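Local coordinates for Alr4995 protein (Nostoc sp., PDB 6LRF) that acts as a bifunctional arginine dihydrolase and ornithine cyclodeaminase, its N-terminal GME-family domain probably carrying the dihydrolase activity, at residues Leu159-Phe173 / Tyr184-Ile196. Sequence-based numbering, arbitrary orientation.
Sequences LRLIDERFYHLDTCF and YPGAFDSYSNRLI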
loop_
_atom_site.group_PDB
_atom_site.type_symbol
_atom_site.label_atom_id
_atom_site.label_comp_id
_atom_site.label_asym_id
_atom_site.label_seq_id
_atom_site.Cartn_x
_atom_site.Cartn_y
_atom_site.Cartn_z
ATOM N N LEU B 159 -5.635 1.664 -41.609
ATOM C CA LEU B 159 -6.040 1.127 -40.303
ATOM C C LEU B 159 -4.824 0.612 -39.556
ATOM O O LEU B 159 -3.990 -0.100 -40.143
ATOM C CB LEU B 159 -7.058 -0.014 -40.450
ATOM C CG LEU B 159 -8.365 0.277 -41.182
ATOM C CD1 LEU B 159 -9.184 -1.014 -41.311
ATOM C CD2 LEU B 159 -9.188 1.347 -40.472
ATOM N N ARG B 160 -4.715 0.949 -38.266
ATOM C CA ARG B 160 -3.582 0.462 -37.486
ATOM C C ARG B 160 -3.922 -0.796 -36.697
ATOM O O ARG B 160 -4.900 -0.835 -35.944
ATOM C CB ARG B 160 -3.062 1.527 -36.523
ATOM C CG ARG B 160 -1.823 1.042 -35.792
ATOM C CD ARG B 160 -1.466 1.912 -34.615
ATOM N NE ARG B 160 -0.237 1.423 -34.014
ATOM C CZ ARG B 160 0.299 1.928 -32.911
ATOM N NH1 ARG B 160 -0.300 2.935 -32.293
ATOM N NH2 ARG B 160 1.429 1.424 -32.439
ATOM N N LEU B 161 -3.087 -1.817 -36.880
ATOM C CA LEU B 161 -3.191 -3.074 -36.164
ATOM C C LEU B 161 -2.365 -2.996 -34.895
ATOM O O LEU B 161 -1.205 -2.599 -34.962
ATOM C CB LEU B 161 -2.691 -4.234 -37.036
ATOM C CG LEU B 161 -3.421 -4.493 -38.355
ATOM C CD1 LEU B 161 -2.568 -5.360 -39.281
ATOM C CD2 LEU B 161 -4.773 -5.145 -38.084
ATOM N N ILE B 162 -2.938 -3.417 -33.761
ATOM C CA ILE B 162 -2.277 -3.276 -32.451
ATOM C C ILE B 162 -2.156 -4.574 -31.666
ATOM O O ILE B 162 -1.545 -4.596 -30.606
ATOM C CB ILE B 162 -3.025 -2.278 -31.556
ATOM C CG1 ILE B 162 -4.470 -2.745 -31.366
ATOM C CG2 ILE B 162 -2.990 -0.888 -32.164
ATOM C CD1 ILE B 162 -5.265 -1.898 -30.421
ATOM N N ASP B 163 -2.748 -5.646 -32.182
ATOM C CA ASP B 163 -2.698 -6.960 -31.543
ATOM C C ASP B 163 -1.868 -7.923 -32.401
ATOM O O ASP B 163 -2.266 -8.281 -33.515
ATOM C CB ASP B 163 -4.119 -7.502 -31.337
ATOM C CG ASP B 163 -4.158 -8.752 -30.452
ATOM O OD1 ASP B 163 -3.232 -9.591 -30.528
ATOM O OD2 ASP B 163 -5.134 -8.903 -29.680
ATOM N N GLU B 164 -0.731 -8.358 -31.870
ATOM C CA GLU B 164 0.217 -9.153 -32.635
ATOM C C GLU B 164 -0.356 -10.488 -33.138
ATOM O O GLU B 164 0.157 -11.061 -34.098
ATOM C CB GLU B 164 1.465 -9.401 -31.794
ATOM C CG GLU B 164 2.629 -9.956 -32.582
ATOM C CD GLU B 164 3.714 -10.535 -31.689
ATOM O OE1 GLU B 164 3.485 -10.647 -30.458
ATOM O OE2 GLU B 164 4.794 -10.879 -32.224
ATOM N N ARG B 165 -1.421 -10.975 -32.509
ATOM C CA ARG B 165 -2.080 -12.188 -32.988
ATOM C C ARG B 165 -2.731 -11.943 -34.349
ATOM O O ARG B 165 -2.743 -12.817 -35.215
ATOM C CB ARG B 165 -3.130 -12.671 -31.986
ATOM C CG ARG B 165 -2.543 -13.209 -30.673
ATOM C CD ARG B 165 -3.637 -13.488 -29.656
ATOM N NE ARG B 165 -4.336 -12.266 -29.280
ATOM C CZ ARG B 165 -5.568 -12.223 -28.784
ATOM N NH1 ARG B 165 -6.254 -13.344 -28.595
ATOM N NH2 ARG B 165 -6.115 -11.052 -28.475
ATOM N N PHE B 166 -3.269 -10.741 -34.525
ATOM C CA PHE B 166 -3.928 -10.370 -35.765
ATOM C C PHE B 166 -3.018 -9.408 -36.505
ATOM O O PHE B 166 -3.286 -8.198 -36.605
ATOM C CB PHE B 166 -5.307 -9.791 -35.464
ATOM C CG PHE B 166 -6.117 -10.670 -34.545
ATOM C CD1 PHE B 166 -6.704 -11.836 -35.024
ATOM C CD2 PHE B 166 -6.252 -10.359 -33.194
ATOM C CE1 PHE B 166 -7.434 -12.668 -34.173
ATOM C CE2 PHE B 166 -6.983 -11.178 -32.340
ATOM C CZ PHE B 166 -7.576 -12.335 -32.829
ATOM N N TYR B 167 -1.926 -9.998 -37.001
ATOM C CA TYR B 167 -0.781 -9.305 -37.577
ATOM C C TYR B 167 -1.001 -8.906 -39.045
ATOM O O TYR B 167 -0.295 -8.038 -39.567
ATOM C CB TYR B 167 0.474 -10.191 -37.444
ATOM C CG TYR B 167 0.400 -11.504 -38.217
ATOM C CD1 TYR B 167 -0.325 -12.587 -37.731
ATOM C CD2 TYR B 167 1.044 -11.647 -39.443
ATOM C CE1 TYR B 167 -0.399 -13.780 -38.443
ATOM C CE2 TYR B 167 0.977 -12.838 -40.165
ATOM C CZ TYR B 167 0.256 -13.902 -39.660
ATOM O OH TYR B 167 0.182 -15.091 -40.376
ATOM N N HIS B 168 -1.966 -9.552 -39.704
ATOM C CA HIS B 168 -2.429 -9.126 -41.027
ATOM C C HIS B 168 -3.856 -8.613 -40.923
ATOM O O HIS B 168 -4.638 -9.089 -40.103
ATOM C CB HIS B 168 -2.378 -10.275 -42.048
ATOM C CG HIS B 168 -1.026 -10.511 -42.643
ATOM N ND1 HIS B 168 -0.650 -11.732 -43.168
ATOM C CD2 HIS B 168 0.030 -9.682 -42.823
ATOM C CE1 HIS B 168 0.587 -11.650 -43.628
ATOM N NE2 HIS B 168 1.023 -10.417 -43.434
ATOM N N LEU B 169 -4.192 -7.656 -41.770
ATOM C CA LEU B 169 -5.526 -7.082 -41.789
ATOM C C LEU B 169 -6.613 -8.124 -42.018
ATOM O O LEU B 169 -7.687 -8.040 -41.418
ATOM C CB LEU B 169 -5.612 -6.016 -42.871
ATOM C CG LEU B 169 -6.938 -5.256 -42.898
ATOM C CD1 LEU B 169 -7.202 -4.567 -41.521
ATOM C CD2 LEU B 169 -6.965 -4.253 -44.048
ATOM N N ASP B 170 -6.337 -9.111 -42.876
ATOM C CA ASP B 170 -7.356 -10.094 -43.250
ATOM C C ASP B 170 -7.613 -11.152 -42.175
ATOM O O ASP B 170 -8.464 -12.023 -42.353
ATOM C CB ASP B 170 -6.991 -10.773 -44.590
ATOM C CG ASP B 170 -5.831 -11.770 -44.486
ATOM O OD1 ASP B 170 -5.130 -11.824 -43.450
ATOM O OD2 ASP B 170 -5.605 -12.507 -45.485
ATOM N N THR B 171 -6.882 -11.078 -41.065
ATOM C CA THR B 171 -7.149 -11.968 -39.927
ATOM C C THR B 171 -8.175 -11.382 -38.948
ATOM O O THR B 171 -8.618 -12.072 -38.034
ATOM C CB THR B 171 -5.872 -12.289 -39.128
ATOM O OG1 THR B 171 -5.351 -11.084 -38.559
ATOM C CG2 THR B 171 -4.824 -12.911 -40.021
ATOM N N CYS B 172 -8.554 -10.121 -39.144
ATOM C CA CYS B 172 -9.429 -9.435 -38.190
ATOM C C CYS B 172 -10.388 -8.473 -38.867
ATOM O O CYS B 172 -11.059 -7.680 -38.199
ATOM C CB CYS B 172 -8.595 -8.669 -37.156
ATOM S SG CYS B 172 -7.376 -7.471 -37.859
ATOM N N PHE B 173 -10.452 -8.542 -40.192
ATOM C CA PHE B 173 -11.182 -7.549 -40.965
ATOM C C PHE B 173 -11.613 -8.156 -42.296
ATOM O O PHE B 173 -10.789 -8.763 -42.988
ATOM C CB PHE B 173 -10.290 -6.329 -41.176
ATOM C CG PHE B 173 -10.996 -5.134 -41.726
ATOM C CD1 PHE B 173 -11.083 -4.928 -43.105
ATOM C CD2 PHE B 173 -11.536 -4.187 -40.867
ATOM C CE1 PHE B 173 -11.726 -3.809 -43.622
ATOM C CE2 PHE B 173 -12.181 -3.057 -41.371
ATOM C CZ PHE B 173 -12.277 -2.867 -42.754
ATOM N N TYR B 184 -13.128 -7.591 -36.092
ATOM C CA TYR B 184 -12.895 -7.716 -34.664
ATOM C C TYR B 184 -12.297 -6.429 -34.093
ATOM O O TYR B 184 -11.081 -6.233 -34.157
ATOM C CB TYR B 184 -11.965 -8.894 -34.393
ATOM C CG TYR B 184 -11.545 -9.010 -32.949
ATOM C CD1 TYR B 184 -12.491 -9.193 -31.947
ATOM C CD2 TYR B 184 -10.207 -8.944 -32.588
ATOM C CE1 TYR B 184 -12.112 -9.305 -30.620
ATOM C CE2 TYR B 184 -9.819 -9.056 -31.266
ATOM C CZ TYR B 184 -10.778 -9.237 -30.288
ATOM O OH TYR B 184 -10.405 -9.347 -28.969
ATOM N N PRO B 185 -13.149 -5.559 -33.517
ATOM C CA PRO B 185 -12.760 -4.208 -33.080
ATOM C C PRO B 185 -11.540 -4.158 -32.159
ATOM O O PRO B 185 -10.829 -3.154 -32.153
ATOM C CB PRO B 185 -14.010 -3.706 -32.338
ATOM C CG PRO B 185 -15.142 -4.466 -32.964
ATOM C CD PRO B 185 -14.570 -5.840 -33.226
ATOM N N GLY B 186 -11.285 -5.226 -31.415
ATOM C CA GLY B 186 -10.153 -5.248 -30.504
ATOM C C GLY B 186 -8.806 -5.312 -31.201
ATOM O O GLY B 186 -7.755 -5.161 -30.573
ATOM N N ALA B 187 -8.822 -5.543 -32.508
ATOM C CA ALA B 187 -7.574 -5.629 -33.258
ATOM C C ALA B 187 -7.048 -4.255 -33.667
ATOM O O ALA B 187 -5.908 -4.142 -34.095
ATOM C CB ALA B 187 -7.754 -6.516 -34.498
ATOM N N PHE B 188 -7.866 -3.212 -33.517
ATOM C CA PHE B 188 -7.489 -1.882 -34.003
ATOM C C PHE B 188 -7.353 -0.822 -32.902
ATOM O O PHE B 188 -7.971 -0.939 -31.843
ATOM C CB PHE B 188 -8.513 -1.419 -35.034
ATOM C CG PHE B 188 -8.643 -2.353 -36.208
ATOM C CD1 PHE B 188 -9.585 -3.370 -36.201
ATOM C CD2 PHE B 188 -7.801 -2.226 -37.301
ATOM C CE1 PHE B 188 -9.707 -4.233 -37.275
ATOM C CE2 PHE B 188 -7.916 -3.086 -38.378
ATOM C CZ PHE B 188 -8.869 -4.088 -38.365
ATOM N N ASP B 189 -6.553 0.214 -33.143
ATOM C CA ASP B 189 -6.459 1.299 -32.166
ATOM C C ASP B 189 -7.741 2.140 -32.203
ATOM O O ASP B 189 -8.636 1.895 -33.021
ATOM C CB ASP B 189 -5.198 2.158 -32.408
ATOM C CG ASP B 189 -5.269 3.014 -33.678
ATOM O OD1 ASP B 189 -6.269 2.929 -34.435
ATOM O OD2 ASP B 189 -4.300 3.780 -33.930
ATOM N N SER B 190 -7.835 3.138 -31.335
ATOM C CA SER B 190 -9.049 3.937 -31.257
ATOM C C SER B 190 -9.283 4.748 -32.541
ATOM O O SER B 190 -10.413 4.840 -33.034
ATOM C CB SER B 190 -8.984 4.872 -30.047
ATOM O OG SER B 190 -8.183 6.008 -30.343
ATOM N N TYR B 191 -8.219 5.345 -33.072
ATOM C CA TYR B 191 -8.309 6.081 -34.336
ATOM C C TYR B 191 -8.935 5.219 -35.448
ATOM O O TYR B 191 -9.788 5.682 -36.187
ATOM C CB TYR B 191 -6.923 6.583 -34.782
ATOM C CG TYR B 191 -6.242 7.510 -33.780
ATOM C CD1 TYR B 191 -6.686 8.824 -33.596
ATOM C CD2 TYR B 191 -5.153 7.075 -33.021
ATOM C CE1 TYR B 191 -6.069 9.678 -32.683
ATOM C CE2 TYR B 191 -4.529 7.924 -32.108
ATOM C CZ TYR B 191 -4.993 9.223 -31.944
ATOM O OH TYR B 191 -4.383 10.070 -31.037
ATOM N N SER B 192 -8.516 3.965 -35.544
ATOM C CA SER B 192 -8.952 3.096 -36.634
ATOM C C SER B 192 -10.410 2.677 -36.478
ATOM O O SER B 192 -11.163 2.631 -37.465
ATOM C CB SER B 192 -8.045 1.870 -36.718
ATOM O OG SER B 192 -6.710 2.295 -36.952
ATOM N N ASN B 193 -10.804 2.389 -35.238
ATOM C CA ASN B 193 -12.198 2.079 -34.921
ATOM C C ASN B 193 -13.130 3.248 -35.208
ATOM O O ASN B 193 -14.241 3.072 -35.718
ATOM C CB ASN B 193 -12.320 1.647 -33.461
ATOM C CG ASN B 193 -12.074 0.154 -33.277
ATOM O OD1 ASN B 193 -12.714 -0.674 -33.930
ATOM N ND2 ASN B 193 -11.138 -0.195 -32.403
ATOM N N ARG B 194 -12.674 4.452 -34.898
ATOM C CA ARG B 194 -13.462 5.634 -35.220
ATOM C C ARG B 194 -13.690 5.678 -36.742
ATOM O O ARG B 194 -14.803 5.946 -37.203
ATOM C CB ARG B 194 -12.750 6.903 -34.726
ATOM C CG ARG B 194 -13.574 7.852 -33.850
ATOM C CD ARG B 194 -12.710 9.050 -33.352
ATOM N NE ARG B 194 -11.628 8.588 -32.485
ATOM C CZ ARG B 194 -10.405 9.121 -32.436
ATOM N NH1 ARG B 194 -10.093 10.151 -33.215
ATOM N NH2 ARG B 194 -9.482 8.614 -31.610
ATOM N N LEU B 195 -12.640 5.390 -37.520
ATOM C CA LEU B 195 -12.733 5.478 -38.982
ATOM C C LEU B 195 -13.719 4.462 -39.535
ATOM O O LEU B 195 -14.504 4.776 -40.428
ATOM C CB LEU B 195 -11.366 5.272 -39.633
ATOM C CG LEU B 195 -11.304 5.325 -41.173
ATOM C CD1 LEU B 195 -11.854 6.649 -41.724
ATOM C CD2 LEU B 195 -9.863 5.110 -41.640
ATOM N N ILE B 196 -13.658 3.242 -39.007
ATOM C CA ILE B 196 -14.544 2.159 -39.414
ATOM C C ILE B 196 -15.991 2.540 -39.156
ATOM O O ILE B 196 -16.893 2.298 -39.977
ATOM C CB ILE B 196 -14.213 0.858 -38.656
ATOM C CG1 ILE B 196 -12.864 0.301 -39.125
ATOM C CG2 ILE B 196 -15.304 -0.166 -38.852
ATOM C CD1 ILE B 196 -12.357 -0.864 -38.287
HETATM O O HOH W 1 -2.392 4.275 -32.178
#
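Leu-161 and Phe-188 join their backbones in a single beta bridge, with Ile-162 N donating to Ala-187 O at 3.1 Å and a weak bond of 3.4 Å from Asp-189 N to Arg-160 O. The bridge lies in the guanidine-modifying-enzyme domain and is a worked example of a helix N-cap tied to a strand end: Asp-189 is the N-cap residue of helix 190-199, and Arg-160 ends strand 155-160. Ser-192 OG accepts a nearly straight bond (170°) from Arg-160 N at 2.7 Å and donates to Asp-189 OD1; that oxygen also takes the capping bond of Ser-192 N, the two donors coming from opposite faces of its plane. An alanine here would probably cost Ser-192 N its capping bond and leave the Ser-192 hydroxyl without the acceptor that fixes its rotation. The Arg-160 and Asp-189 side chains cross at about a right angle, the CD methylene of Arg-160 touching Asp-189 OD2 at 3.5 Å. The Phe-188 ring is buried among apolar side chains of 159-173: Leu-169 CD1 meets its edge in plane, 3.5 Å from CE2, while Leu-159, Leu-161 and Phe-173 close in obliquely. Cys-172 SG, set between its backbone N and carbonyl carbon (chi1 55°), reaches both Ala-187 CB and Phe-188 CZ. Too far apart for a salt bridge, the two charges are linked by a water that accepts from Arg-160 NH1 at 2.5 Å and donates to Asp-189 OD2 at 2.6 Å.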